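Local coordinates for protein tryptophanyl-tRNA synthetase (Cryptosporidium parvum Iowa II, PDB 3HV0) that probably catalyses the ATP-dependent attachment of L-tryptophan to tRNA(Trp), releasing AMP and diphosphate, as a class I aminoacyl-tRNA synthetase, at residues Ser85-Leu93 with Asn273-Asn281; Asp314-Met324 with Ile347-Leu358. All coordinates share one frame; numbering follows the deposited sequence.

Interaction 1 of 2, residues Ser85-Leu93 with Asn273-Asn281; sequences SESLHVGHL and NSSIFVNDN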
loop_
_atom_site.group_PDB
_atom_site.type_symbol
_atom_site.label_atom_id
_atom_site.label_comp_id
_atom_site.label_asym_id
_atom_site.label_seq_id
_atom_site.Cartn_x
_atom_site.Cartn_y
_atom_site.Cartn_z
ATOM N N SER A 85 11.020 -16.701 9.246
ATOM C CA SER A 85 11.223 -17.765 10.237
ATOM C C SER A 85 10.948 -17.181 11.604
ATOM O O SER A 85 11.066 -15.974 11.806
ATOM C CB SER A 85 12.661 -18.301 10.181
ATOM O OG SER A 85 13.594 -17.352 10.686
ATOM N N GLU A 86 10.591 -18.047 12.541
ATOM C CA GLU A 86 10.213 -17.615 13.881
ATOM C C GLU A 86 11.399 -17.064 14.663
ATOM O O GLU A 86 11.217 -16.176 15.506
ATOM C CB GLU A 86 9.550 -18.743 14.662
ATOM C CG GLU A 86 8.647 -18.217 15.769
ATOM C CD GLU A 86 7.968 -19.311 16.560
ATOM O OE1 GLU A 86 6.973 -19.881 16.050
ATOM O OE2 GLU A 86 8.422 -19.570 17.705
ATOM N N SER A 87 12.602 -17.571 14.377
ATOM C CA SER A 87 13.817 -17.073 15.014
ATOM C C SER A 87 14.830 -16.520 14.006
ATOM O O SER A 87 14.894 -16.935 12.858
ATOM C CB SER A 87 14.457 -18.177 15.843
ATOM O OG SER A 87 15.499 -17.635 16.635
ATOM N N LEU A 88 15.616 -15.555 14.447
ATOM C CA LEU A 88 16.666 -14.978 13.612
ATOM C C LEU A 88 17.849 -15.936 13.532
ATOM O O LEU A 88 18.183 -16.586 14.527
ATOM C CB LEU A 88 17.120 -13.628 14.176
ATOM C CG LEU A 88 16.370 -12.399 13.612
ATOM C CD1 LEU A 88 14.840 -12.538 13.693
ATOM C CD2 LEU A 88 16.839 -11.121 14.300
ATOM N N HIS A 89 18.470 -16.035 12.347
ATOM C CA HIS A 89 19.761 -16.743 12.219
ATOM C C HIS A 89 20.802 -15.884 12.922
ATOM O O HIS A 89 20.587 -14.688 13.156
ATOM C CB HIS A 89 20.202 -16.946 10.764
ATOM C CG HIS A 89 19.175 -17.602 9.887
ATOM N ND1 HIS A 89 18.803 -17.088 8.663
ATOM C CD2 HIS A 89 18.457 -18.738 10.048
ATOM C CE1 HIS A 89 17.896 -17.876 8.107
ATOM N NE2 HIS A 89 17.666 -18.885 8.928
ATOM N N VAL A 90 21.937 -16.477 13.252
ATOM C CA VAL A 90 23.021 -15.710 13.842
ATOM C C VAL A 90 23.596 -14.736 12.808
ATOM O O VAL A 90 24.133 -13.676 13.173
ATOM C CB VAL A 90 24.113 -16.635 14.421
ATOM C CG1 VAL A 90 25.202 -15.838 15.111
ATOM C CG2 VAL A 90 23.493 -17.601 15.420
ATOM N N GLY A 91 23.447 -15.082 11.524
ATOM C CA GLY A 91 23.918 -14.233 10.432
ATOM C C GLY A 91 23.171 -12.919 10.435
ATOM O O GLY A 91 23.744 -11.862 10.185
ATOM N N HIS A 92 21.879 -13.000 10.749
ATOM C CA HIS A 92 21.006 -11.829 10.821
ATOM C C HIS A 92 21.314 -10.913 11.967
ATOM O O HIS A 92 20.819 -9.812 11.990
ATOM C CB HIS A 92 19.543 -12.252 10.917
ATOM C CG HIS A 92 18.996 -12.812 9.644
ATOM N ND1 HIS A 92 18.431 -14.069 9.558
ATOM C CD2 HIS A 92 18.932 -12.283 8.400
ATOM C CE1 HIS A 92 18.038 -14.286 8.312
ATOM N NE2 HIS A 92 18.338 -13.221 7.589
ATOM N N LEU A 93 22.107 -11.359 12.927
ATOM C CA LEU A 93 22.526 -10.485 14.022
ATOM C C LEU A 93 23.676 -9.562 13.634
ATOM O O LEU A 93 24.020 -8.652 14.385
ATOM C CB LEU A 93 22.958 -11.318 15.229
ATOM C CG LEU A 93 21.878 -11.984 16.080
ATOM C CD1 LEU A 93 22.591 -12.795 17.162
ATOM C CD2 LEU A 93 20.938 -10.954 16.707
ATOM N N ASN A 273 16.673 -26.757 5.333
ATOM C CA ASN A 273 17.463 -25.536 5.170
ATOM C C ASN A 273 17.922 -24.953 6.522
ATOM O O ASN A 273 17.702 -23.776 6.822
ATOM C CB ASN A 273 16.680 -24.506 4.340
ATOM C CG ASN A 273 15.230 -24.379 4.778
ATOM O OD1 ASN A 273 14.877 -23.469 5.527
ATOM N ND2 ASN A 273 14.384 -25.298 4.314
ATOM N N SER A 274 18.588 -25.795 7.312
ATOM C CA SER A 274 18.956 -25.468 8.690
ATOM C C SER A 274 20.314 -24.774 8.816
ATOM O O SER A 274 21.357 -25.350 8.483
ATOM C CB SER A 274 18.975 -26.738 9.540
ATOM O OG SER A 274 17.700 -27.344 9.585
ATOM N N SER A 275 20.278 -23.534 9.295
ATOM C CA SER A 275 21.471 -22.833 9.771
ATOM C C SER A 275 21.271 -22.445 11.240
ATOM O O SER A 275 20.214 -22.705 11.829
ATOM C CB SER A 275 21.724 -21.589 8.927
ATOM O OG SER A 275 20.617 -20.705 9.016
ATOM N N ILE A 276 22.279 -21.801 11.817
ATOM C CA ILE A 276 22.344 -21.563 13.266
ATOM C C ILE A 276 21.341 -20.470 13.738
ATOM O O ILE A 276 21.473 -19.290 13.380
ATOM C CB ILE A 276 23.803 -21.180 13.663
ATOM C CG1 ILE A 276 24.328 -22.026 14.794
ATOM C CG2 ILE A 276 23.894 -19.771 14.116
ATOM C CD1 ILE A 276 24.453 -23.496 14.417
ATOM N N PHE A 277 20.329 -20.857 14.513
ATOM C CA PHE A 277 19.385 -19.876 15.053
ATOM C C PHE A 277 19.786 -19.422 16.461
ATOM O O PHE A 277 20.426 -20.159 17.206
ATOM C CB PHE A 277 17.964 -20.432 15.075
ATOM C CG PHE A 277 17.425 -20.797 13.720
ATOM C CD1 PHE A 277 16.731 -19.865 12.954
ATOM C CD2 PHE A 277 17.575 -22.082 13.224
ATOM C CE1 PHE A 277 16.204 -20.214 11.704
ATOM C CE2 PHE A 277 17.058 -22.435 11.977
ATOM C CZ PHE A 277 16.379 -21.498 11.215
ATOM N N VAL A 278 19.394 -18.205 16.834
ATOM C CA VAL A 278 19.737 -17.683 18.167
ATOM C C VAL A 278 19.070 -18.437 19.313
ATOM O O VAL A 278 19.524 -18.325 20.447
ATOM C CB VAL A 278 19.410 -16.178 18.321
ATOM C CG1 VAL A 278 20.235 -15.349 17.352
ATOM C CG2 VAL A 278 17.935 -15.935 18.130
ATOM N N ASN A 279 18.001 -19.186 19.028
ATOM C CA ASN A 279 17.352 -20.030 20.040
ATOM C C ASN A 279 17.747 -21.513 19.972
ATOM O O ASN A 279 17.071 -22.362 20.557
ATOM C CB ASN A 279 15.834 -19.897 19.954
ATOM C CG ASN A 279 15.254 -20.537 18.708
ATOM O OD1 ASN A 279 15.928 -20.681 17.691
ATOM N ND2 ASN A 279 13.988 -20.910 18.781
ATOM N N ASP A 280 18.832 -21.826 19.264
ATOM C CA ASP A 280 19.352 -23.195 19.220
ATOM C C ASP A 280 20.077 -23.536 20.519
ATOM O O ASP A 280 20.827 -22.719 21.062
ATOM C CB ASP A 280 20.318 -23.400 18.038
ATOM C CG ASP A 280 19.621 -23.849 16.762
ATOM O OD1 ASP A 280 18.453 -24.279 16.813
ATOM O OD2 ASP A 280 20.268 -23.796 15.696
ATOM N N ASN A 281 19.846 -24.755 21.005
ATOM C CA ASN A 281 20.578 -25.271 22.158
ATOM C C ASN A 281 21.970 -25.740 21.735
ATOM O O ASN A 281 22.257 -25.831 20.547
ATOM C CB ASN A 281 19.786 -26.387 22.873
ATOM C CG ASN A 281 19.521 -27.596 21.987
ATOM O OD1 ASN A 281 20.276 -27.887 21.060
ATOM N ND2 ASN A 281 18.448 -28.321 22.286
#

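Interaction 2 of 2, residues Asp314-Met324 with Ile347-Leu358; sequences DVSWQYLRFLM and IKSILVQELVKL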
loop_
_atom_site.group_PDB
_atom_site.type_symbol
_atom_site.label_atom_id
_atom_site.label_comp_id
_atom_site.label_asym_id
_atom_site.label_seq_id
_atom_site.Cartn_x
_atom_site.Cartn_y
_atom_site.Cartn_z
ATOM N N ASP A 314 36.950 -22.212 4.324
ATOM C CA ASP A 314 36.525 -22.757 5.620
ATOM C C ASP A 314 35.462 -21.877 6.299
ATOM O O ASP A 314 35.733 -20.742 6.708
ATOM C CB ASP A 314 37.715 -22.978 6.556
ATOM C CG ASP A 314 37.331 -23.770 7.801
ATOM O OD1 ASP A 314 37.415 -25.022 7.789
ATOM O OD2 ASP A 314 36.923 -23.140 8.794
ATOM N N VAL A 315 34.257 -22.429 6.417
ATOM C CA VAL A 315 33.102 -21.706 6.927
ATOM C C VAL A 315 33.258 -21.411 8.407
ATOM O O VAL A 315 32.795 -20.386 8.896
ATOM C CB VAL A 315 31.787 -22.502 6.704
ATOM C CG1 VAL A 315 30.585 -21.782 7.358
ATOM C CG2 VAL A 315 31.541 -22.736 5.196
ATOM N N SER A 316 33.909 -22.314 9.128
ATOM C CA SER A 316 34.133 -22.118 10.558
ATOM C C SER A 316 35.107 -20.962 10.823
ATOM O O SER A 316 34.888 -20.167 11.725
ATOM C CB SER A 316 34.610 -23.415 11.223
ATOM O OG SER A 316 33.604 -24.424 11.165
ATOM N N TRP A 317 36.166 -20.853 10.027
ATOM C CA TRP A 317 37.114 -19.737 10.182
ATOM C C TRP A 317 36.441 -18.379 9.956
ATOM O O TRP A 317 36.601 -17.442 10.748
ATOM C CB TRP A 317 38.293 -19.901 9.230
ATOM C CG TRP A 317 39.128 -18.664 9.098
ATOM C CD1 TRP A 317 39.243 -17.877 7.991
ATOM C CD2 TRP A 317 39.942 -18.052 10.111
ATOM N NE1 TRP A 317 40.081 -16.819 8.243
ATOM C CE2 TRP A 317 40.524 -16.900 9.538
ATOM C CE3 TRP A 317 40.237 -18.364 11.442
ATOM C CZ2 TRP A 317 41.388 -16.060 10.252
ATOM C CZ3 TRP A 317 41.091 -17.527 12.147
ATOM C CH2 TRP A 317 41.655 -16.391 11.551
ATOM N N GLN A 318 35.686 -18.293 8.866
ATOM C CA GLN A 318 34.940 -17.090 8.515
ATOM C C GLN A 318 33.888 -16.707 9.571
ATOM O O GLN A 318 33.603 -15.535 9.744
ATOM C CB GLN A 318 34.272 -17.257 7.143
ATOM N N TYR A 319 33.322 -17.686 10.280
ATOM C CA TYR A 319 32.396 -17.395 11.389
ATOM C C TYR A 319 33.097 -16.763 12.590
ATOM O O TYR A 319 32.582 -15.825 13.191
ATOM C CB TYR A 319 31.698 -18.664 11.871
ATOM C CG TYR A 319 30.344 -18.899 11.273
ATOM C CD1 TYR A 319 30.203 -19.187 9.929
ATOM C CD2 TYR A 319 29.204 -18.845 12.057
ATOM C CE1 TYR A 319 28.969 -19.414 9.374
ATOM C CE2 TYR A 319 27.961 -19.074 11.518
ATOM C CZ TYR A 319 27.847 -19.365 10.171
ATOM O OH TYR A 319 26.599 -19.595 9.621
ATOM N N LEU A 320 34.253 -17.306 12.950
ATOM C CA LEU A 320 35.059 -16.782 14.051
ATOM C C LEU A 320 35.544 -15.354 13.834
ATOM O O LEU A 320 35.805 -14.638 14.798
ATOM C CB LEU A 320 36.280 -17.667 14.276
ATOM C CG LEU A 320 36.002 -19.070 14.802
ATOM C CD1 LEU A 320 37.277 -19.860 14.743
ATOM C CD2 LEU A 320 35.436 -19.026 16.223
ATOM N N ARG A 321 35.694 -14.956 12.570
ATOM C CA ARG A 321 36.092 -13.584 12.241
ATOM C C ARG A 321 35.033 -12.563 12.674
ATOM O O ARG A 321 35.375 -11.466 13.115
ATOM C CB ARG A 321 36.392 -13.459 10.745
ATOM C CG ARG A 321 37.622 -14.252 10.328
ATOM C CD ARG A 321 37.978 -14.089 8.869
ATOM N NE ARG A 321 38.665 -12.823 8.627
ATOM C CZ ARG A 321 38.091 -11.716 8.158
ATOM N NH1 ARG A 321 36.795 -11.687 7.860
ATOM N NH2 ARG A 321 38.827 -10.622 7.982
ATOM N N PHE A 322 33.762 -12.951 12.568
ATOM C CA PHE A 322 32.633 -12.118 12.975
ATOM C C PHE A 322 32.510 -12.103 14.490
ATOM O O PHE A 322 32.205 -11.069 15.082
ATOM C CB PHE A 322 31.306 -12.644 12.396
ATOM C CG PHE A 322 31.175 -12.479 10.906
ATOM C CD1 PHE A 322 31.985 -13.193 10.037
ATOM C CD2 PHE A 322 30.222 -11.642 10.369
ATOM C CE1 PHE A 322 31.870 -13.060 8.662
ATOM C CE2 PHE A 322 30.096 -11.505 8.982
ATOM C CZ PHE A 322 30.927 -12.219 8.132
ATOM N N LEU A 323 32.741 -13.259 15.113
ATOM C CA LEU A 323 32.448 -13.455 16.537
ATOM C C LEU A 323 33.590 -13.052 17.481
ATOM O O LEU A 323 33.355 -12.392 18.492
ATOM C CB LEU A 323 32.048 -14.915 16.801
ATOM C CG LEU A 323 30.567 -15.263 16.606
ATOM C CD1 LEU A 323 30.039 -14.814 15.263
ATOM C CD2 LEU A 323 30.372 -16.759 16.761
ATOM N N MET A 324 34.822 -13.444 17.162
ATOM C CA MET A 324 35.908 -13.345 18.141
ATOM C C MET A 324 36.384 -11.919 18.393
ATOM O O MET A 324 37.072 -11.332 17.568
ATOM C CB MET A 324 37.093 -14.242 17.767
ATOM C CG MET A 324 36.960 -15.672 18.279
ATOM S SD MET A 324 38.535 -16.405 18.676
ATOM C CE MET A 324 39.452 -16.010 17.196
ATOM N N ILE A 347 39.066 -26.392 15.285
ATOM C CA ILE A 347 38.551 -25.089 14.863
ATOM C C ILE A 347 37.031 -25.071 14.921
ATOM O O ILE A 347 36.436 -24.027 15.200
ATOM C CB ILE A 347 39.028 -24.666 13.437
ATOM C CG1 ILE A 347 38.689 -23.193 13.168
ATOM C CG2 ILE A 347 38.391 -25.528 12.367
ATOM C CD1 ILE A 347 39.349 -22.616 11.922
ATOM N N LYS A 348 36.407 -26.216 14.656
ATOM C CA LYS A 348 34.949 -26.304 14.686
ATOM C C LYS A 348 34.417 -26.301 16.111
ATOM O O LYS A 348 33.296 -25.847 16.353
ATOM C CB LYS A 348 34.469 -27.547 13.953
ATOM C CG LYS A 348 34.768 -27.511 12.473
ATOM C CD LYS A 348 34.416 -28.818 11.806
ATOM C CE LYS A 348 32.989 -28.814 11.293
ATOM N NZ LYS A 348 32.865 -28.018 10.029
ATOM N N SER A 349 35.226 -26.800 17.046
ATOM C CA SER A 349 34.843 -26.816 18.460
ATOM C C SER A 349 34.962 -25.418 19.063
ATOM O O SER A 349 34.064 -24.971 19.776
ATOM C CB SER A 349 35.680 -27.823 19.249
ATOM O OG SER A 349 35.526 -27.625 20.643
ATOM N N ILE A 350 36.054 -24.723 18.763
ATOM C CA ILE A 350 36.242 -23.349 19.241
ATOM C C ILE A 350 35.058 -22.451 18.843
ATOM O O ILE A 350 34.551 -21.674 19.654
ATOM C CB ILE A 350 37.556 -22.735 18.705
ATOM C CG1 ILE A 350 38.766 -23.484 19.269
ATOM C CG2 ILE A 350 37.642 -21.271 19.085
ATOM C CD1 ILE A 350 40.085 -23.139 18.607
ATOM N N LEU A 351 34.632 -22.574 17.587
ATOM C CA LEU A 351 33.457 -21.860 17.056
ATOM C C LEU A 351 32.156 -22.227 17.770
ATOM O O LEU A 351 31.349 -21.351 18.080
ATOM C CB LEU A 351 33.301 -22.149 15.563
ATOM C CG LEU A 351 32.014 -21.684 14.898
ATOM C CD1 LEU A 351 31.838 -20.182 15.053
ATOM C CD2 LEU A 351 32.028 -22.076 13.450
ATOM N N VAL A 352 31.951 -23.523 18.004
ATOM C CA VAL A 352 30.778 -24.021 18.739
ATOM C C VAL A 352 30.648 -23.350 20.106
ATOM O O VAL A 352 29.561 -22.880 20.462
ATOM C CB VAL A 352 30.818 -25.574 18.930
ATOM C CG1 VAL A 352 29.790 -26.040 19.981
ATOM C CG2 VAL A 352 30.587 -26.291 17.593
ATOM N N GLN A 353 31.750 -23.284 20.854
ATOM C CA GLN A 353 31.700 -22.703 22.189
ATOM C C GLN A 353 31.534 -21.191 22.154
ATOM O O GLN A 353 30.900 -20.628 23.045
ATOM C CB GLN A 353 32.899 -23.131 23.045
ATOM C CG GLN A 353 34.095 -22.187 23.104
ATOM C CD GLN A 353 34.988 -22.490 24.304
ATOM O OE1 GLN A 353 35.264 -21.609 25.121
ATOM N NE2 GLN A 353 35.413 -23.754 24.435
ATOM N N GLU A 354 32.088 -20.542 21.129
ATOM C CA GLU A 354 31.817 -19.115 20.874
ATOM C C GLU A 354 30.348 -18.866 20.537
ATOM O O GLU A 354 29.725 -17.950 21.079
ATOM C CB GLU A 354 32.695 -18.584 19.740
ATOM C CG GLU A 354 34.143 -18.318 20.143
ATOM C CD GLU A 354 34.319 -17.093 21.045
ATOM O OE1 GLU A 354 33.652 -16.064 20.827
ATOM O OE2 GLU A 354 35.153 -17.149 21.967
ATOM N N LEU A 355 29.807 -19.686 19.639
ATOM C CA LEU A 355 28.402 -19.597 19.254
ATOM C C LEU A 355 27.434 -19.767 20.428
ATOM O O LEU A 355 26.403 -19.090 20.471
ATOM C CB LEU A 355 28.055 -20.616 18.161
ATOM C CG LEU A 355 28.344 -20.196 16.723
ATOM C CD1 LEU A 355 27.890 -21.268 15.754
ATOM C CD2 LEU A 355 27.658 -18.860 16.409
ATOM N N VAL A 356 27.749 -20.660 21.369
ATOM C CA VAL A 356 26.824 -20.931 22.476
ATOM C C VAL A 356 26.940 -19.877 23.577
ATOM O O VAL A 356 25.951 -19.559 24.238
ATOM C CB VAL A 356 26.987 -22.333 23.067
ATOM C CG1 VAL A 356 27.028 -23.367 21.950
ATOM C CG2 VAL A 356 28.207 -22.398 23.943
ATOM N N LYS A 357 28.145 -19.341 23.767
ATOM C CA LYS A 357 28.328 -18.156 24.605
ATOM C C LYS A 357 27.472 -17.022 24.054
ATOM O O LYS A 357 26.724 -16.395 24.800
ATOM C CB LYS A 357 29.795 -17.725 24.646
ATOM N N LEU A 358 27.570 -16.779 22.746
ATOM C CA LEU A 358 26.755 -15.754 22.080
ATOM C C LEU A 358 25.262 -16.042 22.218
ATOM O O LEU A 358 24.478 -15.172 22.588
ATOM C CB LEU A 358 27.101 -15.676 20.592
ATOM C CG LEU A 358 26.407 -14.589 19.768
ATOM C CD1 LEU A 358 26.987 -13.223 20.106
ATOM C CD2 LEU A 358 26.547 -14.859 18.283
HETATM O O HOH W 1 34.681 -25.820 8.704
#

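Interaction 1 of 2, residues Ser85-Leu93 with Asn273-Asn281
The HIGH-type signature of class I synthetases, His-89 to His-92, meets residues 273-281 through a single beta bridge between His-89 and Phe-277. Segment 273-281 follows an unmodelled stretch that carries the KMSKS-type sequence of this family, probably a mobile loop. The side chain of His-89 is about 9 Å from the bound tryptophan. Two backbone bonds flank the bridge. Val-278 N donates to Leu-88 O at 3.1 Å, and Val-90 N donates to Ile-276 O at 2.9 Å.

The His-89 and Phe-277 side chains run side by side in the same direction, with their ring planes inclined at 48°. Ser-275 OG lies over one face of the imidazole, off toward its rim. With chi1 at 60° the hydroxyl sits between its own backbone N and carbonyl carbon, which turns it over the ring. The Phe-277 ring turns its edge to Ser-87 O, 3.5 Å from Phe-277 CD1. That same oxygen accepts a bond from Ser-85 OG at 2.6 Å. Ser-87 OG makes a weak bond to Asn-279 OD1. On the apolar side, Leu-93 CD1 touches Val-278 CG1 at 3.5 Å.

Phe-277 N is held by Asp-280 OD2, which also forms a salt bridge with Lys-288. Two main-chain bonds thus hold the signature's start whatever the side chains, which add mainly packing.

Interaction 2 of 2, residues Asp314-Met324 with Ile347-Leu358
One water is gripped by three groups where the two helices meet. It donates to Asp-314 OD1 at 3.0 Å and accepts from Ser-316 OG and Lys-348 NZ. The lysine chain bends at chi3 and chi4 to bring its ammonium there. The water thus links carboxylate and ammonium, whose charged atoms Asp-314 OD1 and Lys-348 NZ are 5.9 Å apart. Asp-314 OD1 also accepts from Tyr-337 OH and Gly-296 N, which would favour its charged form. Its other oxygen, OD2, caps helix 315-323 by accepting from Trp-317 N at 2.7 Å.

Beyond this polar end, further along the helices, the contact is apolar. Leu-351 drops into a hole formed by Ser-316, Tyr-319, Leu-320 and Leu-323. Its CG stands opposite the backbone N (chi1 170°), which sends the branch toward helix 315-323. There Leu-351 CD1 meets Tyr-319 CB at 3.5 Å, and its CD2 lies against Ser-316. In return, Leu-320 fits among Ile-347, Ile-350, Leu-351 and Glu-354. Leu-320 CD2 rests on Leu-351 CA at 3.6 Å, while its CD1 faces Ile-347 CG1. One turn on, Leu-323 crosses Leu-355 at about a right angle, and their CD2 atoms touch at 3.5 Å. Met-324 CG lies by the carboxylate carbon of Glu-354, whose chain bends at chi2.

The axes of helices 315-323 and 347-358 approach to 9.3 Å at their closest and make an angle of 37°, in the same general direction. This is reciprocal knobs-into-holes packing between two helices of the C-terminal helical region, consistent with the anticodon-binding domain of tryptophanyl-tRNA synthetases.

Interaction 1 closes before interaction 2 opens along the chain. Their centres are 15 Å apart, on the same side of the chain's centre, and they touch through helix 344-367. Val-90 CG1 packs on Leu-358 CD2 at 3.6 Å, and Ile-276 CG1 packs on Leu-355 CD1 at 3.8 Å. Leu-355 therefore serves both contacts, using different methyls toward Ile-276 and Leu-323. Helix 282-292, directly after segment 273-281, also borders both. Interaction 1 belongs to the loops at the nucleotide-binding sheet, following strands 76-81 and 250-254. Interaction 2 pairs two helices, 315-323 and 344-367. Together they join the catalytic fold to the C-terminal helices through packing on Leu-355 and Leu-358.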